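Long-range contacts in protease Do-like 8, chloroplastic (Arabidopsis thaliana, PDB 4IC6), which is probably a serine protease of the chloroplast thylakoid, an HtrA-type endopeptidase in which a trypsin-like domain is followed by a PDZ domain: residues A[43-48]-A[82-87]; A[120-125]-A[254-259]; A[181-186]-A[218-223]; A[261-266]-A[276-281]; A[287-292]-A[351-356]. The protein carries 1 engineered substitution. One frame throughout, in Å; residues are numbered along the deposited sequence.

Contact 1: A[43-48]-A[82-87]; sequences VNIFDV and YHVIGN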
# COMPACT_ATOMS: atom_id res chain seq x y z
N VAL A 43 28.26 -7.39 20.25
CA VAL A 43 29.12 -7.05 19.12
C VAL A 43 28.29 -6.62 17.92
O VAL A 43 27.08 -6.80 17.89
CB VAL A 43 30.04 -8.22 18.70
CG1 VAL A 43 30.92 -8.66 19.86
CG2 VAL A 43 29.23 -9.39 18.16
N ASN A 44 28.97 -6.04 16.94
CA ASN A 44 28.36 -5.70 15.65
C ASN A 44 28.85 -6.66 14.56
O ASN A 44 30.04 -6.95 14.45
CB ASN A 44 28.68 -4.25 15.28
CG ASN A 44 28.41 -3.95 13.82
OD1 ASN A 44 27.26 -3.83 13.40
ND2 ASN A 44 29.48 -3.83 13.05
N ILE A 45 27.91 -7.15 13.75
CA ILE A 45 28.23 -8.07 12.66
C ILE A 45 27.74 -7.52 11.32
O ILE A 45 26.54 -7.26 11.14
CB ILE A 45 27.58 -9.46 12.88
CG1 ILE A 45 28.04 -10.06 14.21
CG2 ILE A 45 27.88 -10.39 11.70
CD1 ILE A 45 27.23 -11.27 14.67
N PHE A 46 28.68 -7.32 10.39
CA PHE A 46 28.35 -7.03 9.00
C PHE A 46 28.60 -8.26 8.13
O PHE A 46 29.69 -8.82 8.13
CB PHE A 46 29.17 -5.83 8.48
CG PHE A 46 28.74 -4.50 9.05
CD1 PHE A 46 27.47 -4.00 8.79
CD2 PHE A 46 29.60 -3.75 9.84
CE1 PHE A 46 27.07 -2.77 9.31
CE2 PHE A 46 29.21 -2.52 10.35
CZ PHE A 46 27.95 -2.03 10.09
N ASP A 47 27.57 -8.69 7.39
CA ASP A 47 27.70 -9.77 6.41
C ASP A 47 28.65 -9.31 5.30
O ASP A 47 28.40 -8.30 4.63
CB ASP A 47 26.32 -10.11 5.82
CG ASP A 47 26.35 -11.31 4.87
OD1 ASP A 47 27.33 -11.48 4.10
OD2 ASP A 47 25.37 -12.10 4.89
N VAL A 48 29.75 -10.03 5.11
CA VAL A 48 30.74 -9.58 4.13
C VAL A 48 30.23 -9.63 2.69
O VAL A 48 30.82 -9.01 1.80
CB VAL A 48 32.10 -10.33 4.22
CG1 VAL A 48 32.75 -10.12 5.58
CG2 VAL A 48 31.94 -11.81 3.90
N TYR A 82 20.87 -16.55 12.50
CA TYR A 82 21.15 -17.07 11.17
C TYR A 82 20.87 -15.93 10.19
O TYR A 82 21.65 -15.66 9.28
CB TYR A 82 20.24 -18.28 10.91
CG TYR A 82 20.43 -18.99 9.58
CD1 TYR A 82 20.97 -20.27 9.52
CD2 TYR A 82 20.03 -18.41 8.38
CE1 TYR A 82 21.13 -20.94 8.31
CE2 TYR A 82 20.18 -19.07 7.17
CZ TYR A 82 20.74 -20.33 7.15
OH TYR A 82 20.90 -20.99 5.95
N HIS A 83 19.76 -15.22 10.41
CA HIS A 83 19.35 -14.15 9.51
C HIS A 83 20.31 -12.96 9.38
O HIS A 83 20.35 -12.35 8.33
CB HIS A 83 17.94 -13.62 9.87
CG HIS A 83 17.40 -12.65 8.86
ND1 HIS A 83 17.30 -11.29 9.12
CD2 HIS A 83 16.96 -12.83 7.60
CE1 HIS A 83 16.82 -10.69 8.05
NE2 HIS A 83 16.59 -11.59 7.12
N VAL A 84 21.08 -12.62 10.43
CA VAL A 84 21.95 -11.46 10.28
C VAL A 84 23.09 -11.73 9.27
O VAL A 84 23.58 -10.82 8.62
CB VAL A 84 22.52 -10.89 11.61
CG1 VAL A 84 21.42 -10.73 12.66
CG2 VAL A 84 23.69 -11.70 12.11
N ILE A 85 23.48 -13.00 9.13
CA ILE A 85 24.40 -13.37 8.06
C ILE A 85 23.73 -14.25 7.02
O ILE A 85 24.37 -15.12 6.45
CB ILE A 85 25.67 -14.07 8.60
CG1 ILE A 85 25.30 -15.24 9.52
CG2 ILE A 85 26.53 -13.08 9.34
CD1 ILE A 85 26.39 -16.32 9.57
N GLY A 86 22.44 -14.00 6.78
CA GLY A 86 21.64 -14.85 5.91
C GLY A 86 22.15 -14.89 4.49
O GLY A 86 22.18 -15.95 3.85
N ASN A 87 22.53 -13.73 3.97
CA ASN A 87 23.03 -13.69 2.60
C ASN A 87 24.30 -14.51 2.43
O ASN A 87 24.43 -15.25 1.47
CB ASN A 87 23.27 -12.26 2.12
CG ASN A 87 23.25 -12.17 0.60
OD1 ASN A 87 22.30 -12.63 -0.04
ND2 ASN A 87 24.32 -11.61 0.02
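I45, on strand 42-47, and I85 meet branch against branch: I45 CG2 rests on I85 CG2 at 3.8 Å, and the two side chains cross at a slant. I45 has its CG2 methyl anti to the backbone N, which turns it to I85; the other branch runs off through CG1, and its CD1 makes a looser touch with V84 CG2 at 4.4 Å. I85 meets I45 with its short branch. Its CG1 is set between the backbone N and the carbonyl carbon (chi1 52°), and the chain's end leads away from strand 42-47 toward A128 and L130 of strand 127-131. The setting is the first barrel of the trypsin-like fold: strand 42-47 packs against the helical turn that carries H83, a predicted member of the charge relay system; H83 N bonds to D126 OD1. Two residues past I45, D47 points to the same turn. Its CB lies 4.0 Å from V84 O, and OD2 reaches the start of helix 86-90, where it accepts from A88 N. Beside that bond, D47 OD2 lies 3.5 Å from N87 CB. The negative charge there is likely to suit the helix's N-terminal end. T49 OG1 bonds both to D47 OD1 and to N87 ND2.

Contact 2: A[120-125]-A[254-259]; sequences GADRAK and VLRAGI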
# COMPACT_ATOMS: atom_id res chain seq x y z
N GLY A 120 29.09 -22.55 12.68
CA GLY A 120 27.97 -23.34 12.22
C GLY A 120 26.71 -22.49 12.28
O GLY A 120 26.70 -21.44 12.89
N ALA A 121 25.67 -22.95 11.60
CA ALA A 121 24.43 -22.19 11.56
C ALA A 121 23.29 -23.19 11.67
O ALA A 121 23.44 -24.34 11.27
CB ALA A 121 24.35 -21.43 10.24
N ASP A 122 22.16 -22.77 12.23
CA ASP A 122 20.97 -23.62 12.27
C ASP A 122 19.75 -22.79 11.89
O ASP A 122 19.27 -21.97 12.67
CB ASP A 122 20.78 -24.25 13.66
CG ASP A 122 19.59 -25.21 13.71
OD1 ASP A 122 19.57 -26.19 12.93
OD2 ASP A 122 18.67 -24.97 14.52
N ARG A 123 19.24 -23.02 10.69
CA ARG A 123 18.14 -22.22 10.18
C ARG A 123 16.86 -22.38 11.01
O ARG A 123 16.15 -21.41 11.28
CB ARG A 123 17.89 -22.56 8.71
CG ARG A 123 16.74 -21.79 8.11
CD ARG A 123 16.76 -21.75 6.58
NE ARG A 123 16.29 -20.43 6.16
CZ ARG A 123 16.68 -19.79 5.07
NH1 ARG A 123 17.54 -20.35 4.22
NH2 ARG A 123 16.19 -18.58 4.83
N ALA A 124 16.58 -23.61 11.43
CA ALA A 124 15.36 -23.91 12.18
C ALA A 124 15.21 -23.07 13.45
O ALA A 124 14.12 -22.64 13.78
CB ALA A 124 15.30 -25.40 12.52
N LYS A 125 16.31 -22.82 14.16
CA LYS A 125 16.27 -21.97 15.35
C LYS A 125 16.81 -20.55 15.11
O LYS A 125 16.96 -19.79 16.06
CB LYS A 125 16.99 -22.63 16.53
CG LYS A 125 16.39 -23.97 16.97
CD LYS A 125 14.93 -23.77 17.44
CE LYS A 125 14.40 -24.99 18.19
NZ LYS A 125 13.04 -24.72 18.79
N VAL A 254 23.06 -28.85 13.50
CA VAL A 254 22.25 -29.66 14.40
C VAL A 254 21.56 -30.81 13.68
O VAL A 254 20.79 -30.59 12.75
CB VAL A 254 21.20 -28.81 15.12
CG1 VAL A 254 20.36 -29.67 16.06
CG2 VAL A 254 21.89 -27.68 15.87
N LEU A 255 21.83 -32.04 14.12
CA LEU A 255 21.11 -33.21 13.63
C LEU A 255 19.85 -33.43 14.46
O LEU A 255 19.94 -33.53 15.68
CB LEU A 255 22.01 -34.46 13.71
CG LEU A 255 21.39 -35.73 13.12
CD1 LEU A 255 21.04 -35.51 11.65
CD2 LEU A 255 22.30 -36.96 13.28
N ARG A 256 18.69 -33.50 13.82
CA ARG A 256 17.42 -33.70 14.54
C ARG A 256 16.70 -34.97 14.09
O ARG A 256 16.56 -35.20 12.90
CB ARG A 256 16.47 -32.52 14.32
CG ARG A 256 16.90 -31.22 14.95
CD ARG A 256 15.87 -30.14 14.73
NE ARG A 256 16.25 -28.91 15.43
CZ ARG A 256 17.04 -27.97 14.92
NH1 ARG A 256 17.33 -26.89 15.63
NH2 ARG A 256 17.52 -28.12 13.70
N ALA A 257 16.25 -35.77 15.05
CA ALA A 257 15.43 -36.94 14.73
C ALA A 257 14.00 -36.45 14.82
O ALA A 257 13.68 -35.65 15.69
CB ALA A 257 15.66 -38.06 15.72
N GLY A 258 13.14 -36.92 13.94
CA GLY A 258 11.76 -36.46 14.03
C GLY A 258 10.80 -37.22 13.13
O GLY A 258 11.07 -38.34 12.68
N ILE A 259 9.68 -36.58 12.86
CA ILE A 259 8.67 -37.15 12.00
C ILE A 259 8.30 -36.07 11.01
O ILE A 259 7.96 -34.97 11.41
CB ILE A 259 7.42 -37.53 12.82
CG1 ILE A 259 7.78 -38.57 13.89
CG2 ILE A 259 6.30 -38.03 11.91
CD1 ILE A 259 6.60 -38.90 14.84
O HOH W 1 21.82 -27.08 11.61
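R256 slides its guanidinium group under the methyl of A124, with A124 CB 3.7 Å from R256 NH2 and offset toward the rim of the flat group. V254 CG1 covers the opposite face, over the centre, which leaves the arginine held between two apolar groups. At its edge comes D122, approaching from the opposite direction in an end-on, two-nitrogen salt bridge. R256 NH1 donates to D122 OD2 at 2.6 Å, nearly straight, and R256 NH2 donates to the syn lone pair of D122 OD1 at 2.9 Å. The carboxylate and guanidinium planes are 27° apart, close to coplanar. The R256 chain is extended from CG to NE, and that length carries its end from the PDZ side, which follows helix 238-251, to D122 of the protease domain. D122 OD2 has a second donor: K125 N, at 3.2 Å in an Asx motif, comes from above the carboxylate plane, on the face opposite to R256 NH1. On the other oxygen, a water donates to D122 OD1 and to A121 O and accepts from V254 N at 2.9 Å, so it joins the two segments a second time. K125 CG lies 3.3 Å from R256 NH1. With D122 buried and gripped on both oxygens, its negative charge is probably well balanced by R256, tying the two domains together by an ionic link.

Contact 3: A[181-186]-A[218-223]; sequences IFSQTG and INTAIF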
# COMPACT_ATOMS: atom_id res chain seq x y z
N ILE A 181 7.75 -17.67 16.67
CA ILE A 181 8.50 -16.54 16.14
C ILE A 181 8.52 -16.67 14.64
O ILE A 181 9.11 -17.61 14.10
CB ILE A 181 9.96 -16.59 16.63
CG1 ILE A 181 10.01 -16.66 18.16
CG2 ILE A 181 10.76 -15.39 16.09
CD1 ILE A 181 11.44 -16.53 18.72
N PHE A 182 7.90 -15.72 13.95
CA PHE A 182 7.87 -15.78 12.49
C PHE A 182 9.10 -15.11 11.91
O PHE A 182 9.05 -14.02 11.34
CB PHE A 182 6.56 -15.20 11.97
CG PHE A 182 5.36 -15.96 12.46
CD1 PHE A 182 5.17 -17.28 12.08
CD2 PHE A 182 4.45 -15.38 13.32
CE1 PHE A 182 4.08 -18.01 12.54
CE2 PHE A 182 3.36 -16.09 13.79
CZ PHE A 182 3.17 -17.41 13.40
N SER A 183 10.22 -15.81 12.08
CA SER A 183 11.55 -15.29 11.83
C SER A 183 11.70 -14.82 10.40
O SER A 183 11.14 -15.41 9.49
CB SER A 183 12.60 -16.37 12.12
OG SER A 183 13.85 -16.02 11.56
N GLN A 184 12.51 -13.79 10.19
CA GLN A 184 12.74 -13.33 8.84
C GLN A 184 13.56 -14.35 8.05
O GLN A 184 13.84 -14.16 6.87
CB GLN A 184 13.38 -11.94 8.85
CG GLN A 184 12.43 -10.87 9.40
CD GLN A 184 12.97 -9.47 9.20
OE1 GLN A 184 14.05 -9.29 8.63
NE2 GLN A 184 12.23 -8.47 9.67
N THR A 185 13.92 -15.45 8.70
CA THR A 185 14.48 -16.61 8.01
C THR A 185 13.46 -17.27 7.07
O THR A 185 13.83 -17.98 6.12
CB THR A 185 14.95 -17.66 9.04
OG1 THR A 185 16.33 -17.43 9.36
CG2 THR A 185 14.81 -19.05 8.49
N GLY A 186 12.19 -17.03 7.33
CA GLY A 186 11.12 -17.72 6.62
C GLY A 186 10.62 -18.96 7.37
O GLY A 186 9.70 -19.64 6.91
N ILE A 218 17.75 -14.24 22.50
CA ILE A 218 18.35 -13.46 21.41
C ILE A 218 17.24 -12.75 20.62
O ILE A 218 16.40 -13.40 20.00
CB ILE A 218 19.11 -14.35 20.43
CG1 ILE A 218 20.30 -15.03 21.12
CG2 ILE A 218 19.59 -13.53 19.21
CD1 ILE A 218 21.46 -14.09 21.44
N ASN A 219 17.28 -11.41 20.63
CA ASN A 219 16.35 -10.58 19.85
C ASN A 219 16.27 -11.05 18.40
O ASN A 219 17.30 -11.12 17.69
CB ASN A 219 16.77 -9.10 19.88
CG ASN A 219 17.12 -8.61 21.27
OD1 ASN A 219 16.48 -8.99 22.24
ND2 ASN A 219 18.14 -7.76 21.37
N THR A 220 15.07 -11.35 17.93
CA THR A 220 14.94 -11.96 16.62
C THR A 220 13.95 -11.26 15.70
O THR A 220 12.76 -11.17 16.01
CB THR A 220 14.62 -13.47 16.77
OG1 THR A 220 15.67 -14.08 17.54
CG2 THR A 220 14.48 -14.14 15.41
N ALA A 221 14.45 -10.81 14.55
CA ALA A 221 13.62 -10.09 13.59
C ALA A 221 12.55 -11.03 13.02
O ALA A 221 12.82 -12.21 12.77
CB ALA A 221 14.47 -9.53 12.47
N ILE A 222 11.35 -10.50 12.81
CA ILE A 222 10.24 -11.32 12.29
C ILE A 222 9.57 -10.66 11.09
O ILE A 222 9.81 -9.49 10.80
CB ILE A 222 9.14 -11.54 13.34
CG1 ILE A 222 8.61 -10.19 13.81
CG2 ILE A 222 9.63 -12.37 14.52
CD1 ILE A 222 7.22 -10.27 14.46
N PHE A 223 8.74 -11.42 10.39
CA PHE A 223 7.80 -10.86 9.42
C PHE A 223 6.38 -11.11 9.97
O PHE A 223 6.09 -12.22 10.40
CB PHE A 223 7.93 -11.59 8.08
CG PHE A 223 9.17 -11.21 7.29
CD1 PHE A 223 9.58 -9.88 7.20
CD2 PHE A 223 9.89 -12.18 6.61
CE1 PHE A 223 10.71 -9.54 6.45
CE2 PHE A 223 11.02 -11.84 5.87
CZ PHE A 223 11.43 -10.52 5.79
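Q184 reaches segment 218-223 with both its backbone N and its side-chain amide. Q184 N donates to A221 O at 3.0 Å, and Q184 NE2 donates to I222 O at 2.9 Å. The second bond is fairly straight (165°) and lies in the amide plane of Q184, although it meets I222 O from well above the carbonyl plane. A third bond, F223 N to F182 O at 2.8 Å, runs nearly along the C=O axis, so A221, I222 and F223 are each bonded to 181-186. The extended Q184 chain also lies flat over the F223 ring: amide and ring planes are 8° apart, and Q184 CG sits above the ring in a CH-pi contact, 3.6 Å from Q184 CG to the centroid of the F223 ring. Segment 181-186 continues from strand 179-182 and makes a type I turn from S183 to G186. It crosses the chain leaving strand 215-219 of the second barrel, a segment that in trypsin-like proteases borders the substrate-binding cleft. With an alanine in place of Q184, I222 O would probably lose its side-chain donor and the F223 ring its stacking partner, setting the ring free to turn. S183 OG is bonded to OD2 of D126, of the predicted charge relay system, while S183 O accepts from G186 N and from the tag residue H364. T220 OG1 donates to I218 O at 2.7 Å and is hydrogen-bonded to N81 ND2. I181 CG2 packs on I222 CG2 at 3.6 Å, the side chains crossing at about a right angle.

Contact 4: A[261-266]-A[276-281]; sequences IELAPD and NGALVL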
# COMPACT_ATOMS: atom_id res chain seq x y z
N ILE A 261 5.82 -34.48 9.27
CA ILE A 261 4.38 -34.26 9.20
C ILE A 261 4.16 -32.78 9.44
O ILE A 261 5.08 -32.07 9.86
CB ILE A 261 3.59 -35.04 10.28
CG1 ILE A 261 4.26 -34.88 11.64
CG2 ILE A 261 3.43 -36.49 9.90
CD1 ILE A 261 3.48 -35.53 12.78
N GLU A 262 2.94 -32.30 9.20
CA GLU A 262 2.61 -30.91 9.49
C GLU A 262 1.72 -30.87 10.74
O GLU A 262 0.67 -31.51 10.78
CB GLU A 262 1.89 -30.26 8.30
CG GLU A 262 2.03 -28.74 8.26
CD GLU A 262 0.77 -28.03 7.75
OE1 GLU A 262 0.03 -28.62 6.93
OE2 GLU A 262 0.53 -26.88 8.19
N LEU A 263 2.15 -30.13 11.75
CA LEU A 263 1.39 -30.01 12.99
C LEU A 263 0.78 -28.61 13.07
O LEU A 263 1.39 -27.62 12.64
CB LEU A 263 2.28 -30.28 14.20
CG LEU A 263 2.91 -31.68 14.25
CD1 LEU A 263 4.02 -31.76 15.28
CD2 LEU A 263 1.87 -32.75 14.53
N ALA A 264 -0.42 -28.52 13.64
CA ALA A 264 -1.13 -27.25 13.75
C ALA A 264 -0.45 -26.34 14.75
O ALA A 264 -0.09 -26.76 15.85
CB ALA A 264 -2.60 -27.47 14.15
N PRO A 265 -0.29 -25.06 14.39
CA PRO A 265 0.18 -24.08 15.37
C PRO A 265 -0.83 -24.05 16.54
O PRO A 265 -2.01 -24.35 16.32
CB PRO A 265 0.14 -22.77 14.59
CG PRO A 265 0.27 -23.17 13.15
CD PRO A 265 -0.41 -24.50 13.04
N ASP A 266 -0.37 -23.73 17.75
CA ASP A 266 -1.24 -23.76 18.93
C ASP A 266 -2.53 -22.95 18.78
O ASP A 266 -3.60 -23.40 19.22
CB ASP A 266 -0.48 -23.26 20.16
CG ASP A 266 0.23 -24.37 20.90
OD1 ASP A 266 0.61 -25.37 20.26
OD2 ASP A 266 0.40 -24.24 22.13
N ASN A 276 -5.48 -30.24 24.31
CA ASN A 276 -4.29 -30.98 24.72
C ASN A 276 -3.69 -31.76 23.56
O ASN A 276 -4.41 -32.36 22.75
CB ASN A 276 -4.59 -31.89 25.92
CG ASN A 276 -3.34 -32.59 26.43
OD1 ASN A 276 -2.46 -31.97 27.03
ND2 ASN A 276 -3.27 -33.90 26.20
N GLY A 277 -2.37 -31.73 23.46
CA GLY A 277 -1.67 -32.51 22.45
C GLY A 277 -1.34 -31.72 21.21
O GLY A 277 -1.69 -30.55 21.09
N ALA A 278 -0.64 -32.38 20.28
CA ALA A 278 -0.27 -31.79 19.00
C ALA A 278 -1.18 -32.34 17.91
O ALA A 278 -1.24 -33.56 17.70
CB ALA A 278 1.19 -32.12 18.66
N LEU A 279 -1.88 -31.46 17.21
CA LEU A 279 -2.82 -31.88 16.16
C LEU A 279 -2.12 -32.04 14.81
O LEU A 279 -1.49 -31.11 14.32
CB LEU A 279 -3.97 -30.89 16.03
CG LEU A 279 -4.88 -30.98 14.79
CD1 LEU A 279 -5.63 -32.29 14.74
CD2 LEU A 279 -5.84 -29.79 14.73
N VAL A 280 -2.24 -33.23 14.23
CA VAL A 280 -1.70 -33.49 12.90
C VAL A 280 -2.59 -32.85 11.83
O VAL A 280 -3.73 -33.26 11.66
CB VAL A 280 -1.63 -35.00 12.62
CG1 VAL A 280 -1.16 -35.27 11.18
CG2 VAL A 280 -0.70 -35.68 13.64
N LEU A 281 -2.07 -31.85 11.13
CA LEU A 281 -2.80 -31.27 10.01
C LEU A 281 -2.58 -32.06 8.71
O LEU A 281 -3.51 -32.68 8.19
CB LEU A 281 -2.41 -29.81 9.80
CG LEU A 281 -2.77 -28.85 10.95
CD1 LEU A 281 -2.48 -27.42 10.54
CD2 LEU A 281 -4.23 -29.03 11.36
O HOH W 2 -1.11 -28.68 17.48
O HOH W 3 -1.22 -27.70 20.09
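A264 presses its methyl into the isobutyl group of L281: A264 CB is 3.5 Å from L281 CG, tighter than usual van der Waals contact, and L281 CD1 lies just as near to A264 CA. L281 has CG anti to its carbonyl carbon (chi1 -64°), which lays both methyls over the alanine. L279 CD2 closes on the same methyl at 4.0 Å from A264 CB. A second apolar group gathers round L263, whose CD2 meets V280 CG2 at 4.0 Å and comes almost as close to A278 CB; I261 CD1 reaches V280 CG2 from the end of the segment. L263 and V280 are an antiparallel non-hydrogen-bonded pair, and the bonds lie to either side of it: L281 N donates to E262 O at 2.8 Å and A264 N to L279 O at 2.9 Å. Farther along, the chains part and waters take over. One donates to A264 O and accepts from L279 N at 2.9 Å; another donates to D266 OD1 and G277 O. On the solvent-facing side, the E262 side chain crosses L281 at an angle, with E262 OE2 3.9 Å from L281 CD1. L263 and A278 both also touch L325 of helix 322-329. Such a short strand, paired on one side and set beside a helix, is characteristic of the PDZ fold, where strand and helix flank the groove for a peptide's C-terminus; 262-263 and 322-329 probably play those parts.

Contact 5: A[287-292]-A[351-356]; sequences SLAEKA and LKISLE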
# COMPACT_ATOMS: atom_id res chain seq x y z
N SER A 287 4.91 -41.26 3.34
CA SER A 287 5.91 -40.92 4.35
C SER A 287 5.92 -42.03 5.40
O SER A 287 5.03 -42.89 5.41
CB SER A 287 5.53 -39.60 5.01
OG SER A 287 4.26 -39.73 5.62
N LEU A 288 6.90 -42.00 6.30
CA LEU A 288 6.87 -42.89 7.45
C LEU A 288 5.55 -42.71 8.23
O LEU A 288 4.94 -43.68 8.66
CB LEU A 288 8.08 -42.63 8.36
CG LEU A 288 9.30 -43.57 8.28
CD1 LEU A 288 9.45 -44.21 6.92
CD2 LEU A 288 10.55 -42.83 8.71
N ALA A 289 5.14 -41.46 8.40
CA ALA A 289 3.89 -41.15 9.11
C ALA A 289 2.71 -41.83 8.44
O ALA A 289 1.93 -42.51 9.11
CB ALA A 289 3.67 -39.64 9.18
N GLU A 290 2.58 -41.67 7.13
CA GLU A 290 1.51 -42.35 6.39
C GLU A 290 1.54 -43.87 6.57
O GLU A 290 0.53 -44.48 6.92
CB GLU A 290 1.56 -41.99 4.91
CG GLU A 290 0.48 -42.68 4.07
CD GLU A 290 0.55 -42.28 2.60
OE1 GLU A 290 0.21 -41.11 2.28
OE2 GLU A 290 0.96 -43.12 1.78
N LYS A 291 2.70 -44.48 6.32
CA LYS A 291 2.82 -45.92 6.43
C LYS A 291 2.50 -46.40 7.84
O LYS A 291 1.99 -47.50 8.03
CB LYS A 291 4.22 -46.39 5.98
CG LYS A 291 4.62 -45.88 4.60
CD LYS A 291 5.94 -46.48 4.14
CE LYS A 291 6.60 -45.60 3.08
NZ LYS A 291 6.93 -44.24 3.62
N ALA A 292 2.82 -45.58 8.83
CA ALA A 292 2.48 -45.90 10.22
C ALA A 292 0.98 -45.75 10.50
O ALA A 292 0.48 -46.27 11.50
CB ALA A 292 3.29 -45.03 11.18
N LEU A 351 0.02 -45.77 17.62
CA LEU A 351 0.74 -46.05 16.38
C LEU A 351 2.24 -45.92 16.65
O LEU A 351 2.67 -45.01 17.36
CB LEU A 351 0.31 -45.09 15.27
CG LEU A 351 -1.15 -45.17 14.80
CD1 LEU A 351 -1.46 -44.05 13.82
CD2 LEU A 351 -1.46 -46.53 14.18
N LYS A 352 3.02 -46.84 16.09
CA LYS A 352 4.46 -46.86 16.30
C LYS A 352 5.18 -46.36 15.05
O LYS A 352 4.70 -46.56 13.93
CB LYS A 352 4.93 -48.27 16.67
CG LYS A 352 4.79 -48.64 18.14
CD LYS A 352 5.25 -50.08 18.37
CE LYS A 352 5.86 -50.29 19.75
NZ LYS A 352 6.68 -51.55 19.80
N ILE A 353 6.32 -45.71 15.24
CA ILE A 353 7.03 -45.10 14.13
C ILE A 353 8.52 -44.96 14.42
O ILE A 353 8.93 -44.68 15.54
CB ILE A 353 6.42 -43.72 13.78
CG1 ILE A 353 6.99 -43.17 12.47
CG2 ILE A 353 6.65 -42.73 14.90
CD1 ILE A 353 6.26 -41.93 11.96
N SER A 354 9.33 -45.16 13.39
CA SER A 354 10.75 -44.92 13.52
C SER A 354 10.99 -43.45 13.23
O SER A 354 10.40 -42.89 12.31
CB SER A 354 11.52 -45.79 12.54
OG SER A 354 11.51 -47.15 12.94
N LEU A 355 11.87 -42.83 14.02
CA LEU A 355 12.28 -41.46 13.77
C LEU A 355 13.37 -41.47 12.70
O LEU A 355 14.16 -42.40 12.62
CB LEU A 355 12.82 -40.81 15.04
CG LEU A 355 11.81 -40.83 16.20
CD1 LEU A 355 12.36 -40.02 17.37
CD2 LEU A 355 10.49 -40.25 15.75
N GLU A 356 13.38 -40.44 11.86
CA GLU A 356 14.39 -40.31 10.82
C GLU A 356 14.83 -38.87 10.88
O GLU A 356 14.26 -38.08 11.65
CB GLU A 356 13.81 -40.60 9.45
CG GLU A 356 12.66 -39.66 9.04
CD GLU A 356 12.12 -40.01 7.67
OE1 GLU A 356 12.77 -40.82 6.98
OE2 GLU A 356 11.05 -39.49 7.28
O HOH W 4 9.43 -39.89 5.37
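S287 OG, at the head of the helix that lays L288 and A292 against strand 351-354, is gripped twice: it accepts from E290 N at 3.0 Å, nearly straight, and is bonded to P284 O. This N-cap bond fixes the first turn of helix 288-292, whose inner side then meets the strand through apolar atoms. I353 points toward it; CG1 anti to the backbone N (chi1 -170°) extends I353 CD1 to 3.8 Å from A289 N and 4.1 Å from L288 CB. At the other end, A292 CB sits 3.4 Å from K352 O, and L351 CD2 lies 3.3 Å from A292 O. L288 extends to E356, the two side chains coming from opposite directions; L288 CD2 touches the flat carboxylate end at 3.4 Å from E356 CD. E356 is extended beyond CG, and its OE2 takes a bond from a water that weakly accepts from L288 N. Replacing E356 by an alanine would probably leave this water without its carboxylate partner and open a gap beside L288 CD2. The axes of helix 288-292 and strand 351-354 run 150° apart in direction, 8.3 Å at closest approach. Strand 347-357, to which 351-356 belongs, is flanked by strand 337-344 on one side, where I353 touches V338 and L340, and by strand 257-258 on the other. The helix thus covers this part of the PDZ sheet, with A289 also touching I261.

How the contacts relate
Along the chain, contact 1 closes first, in the first barrel; contact 3 follows in the second, within the span between the segments of contact 2. Contacts 1 and 3 have centres 14 Å apart and meet at H83 and Q184, so the two barrels come together beside the predicted catalytic residues. Contact 2 ties the protease domain to the PDZ domain, and R123 NH2 bonds to T185 O of contact 3 at 2.8 Å. Contacts 4 and 5 lie in the PDZ domain, 16 Å apart between centres, and share its sheet with strand 257-258 of contact 2. Contacts 1 and 5 are the farthest pair, 38 Å between centres, with contact 2 between them.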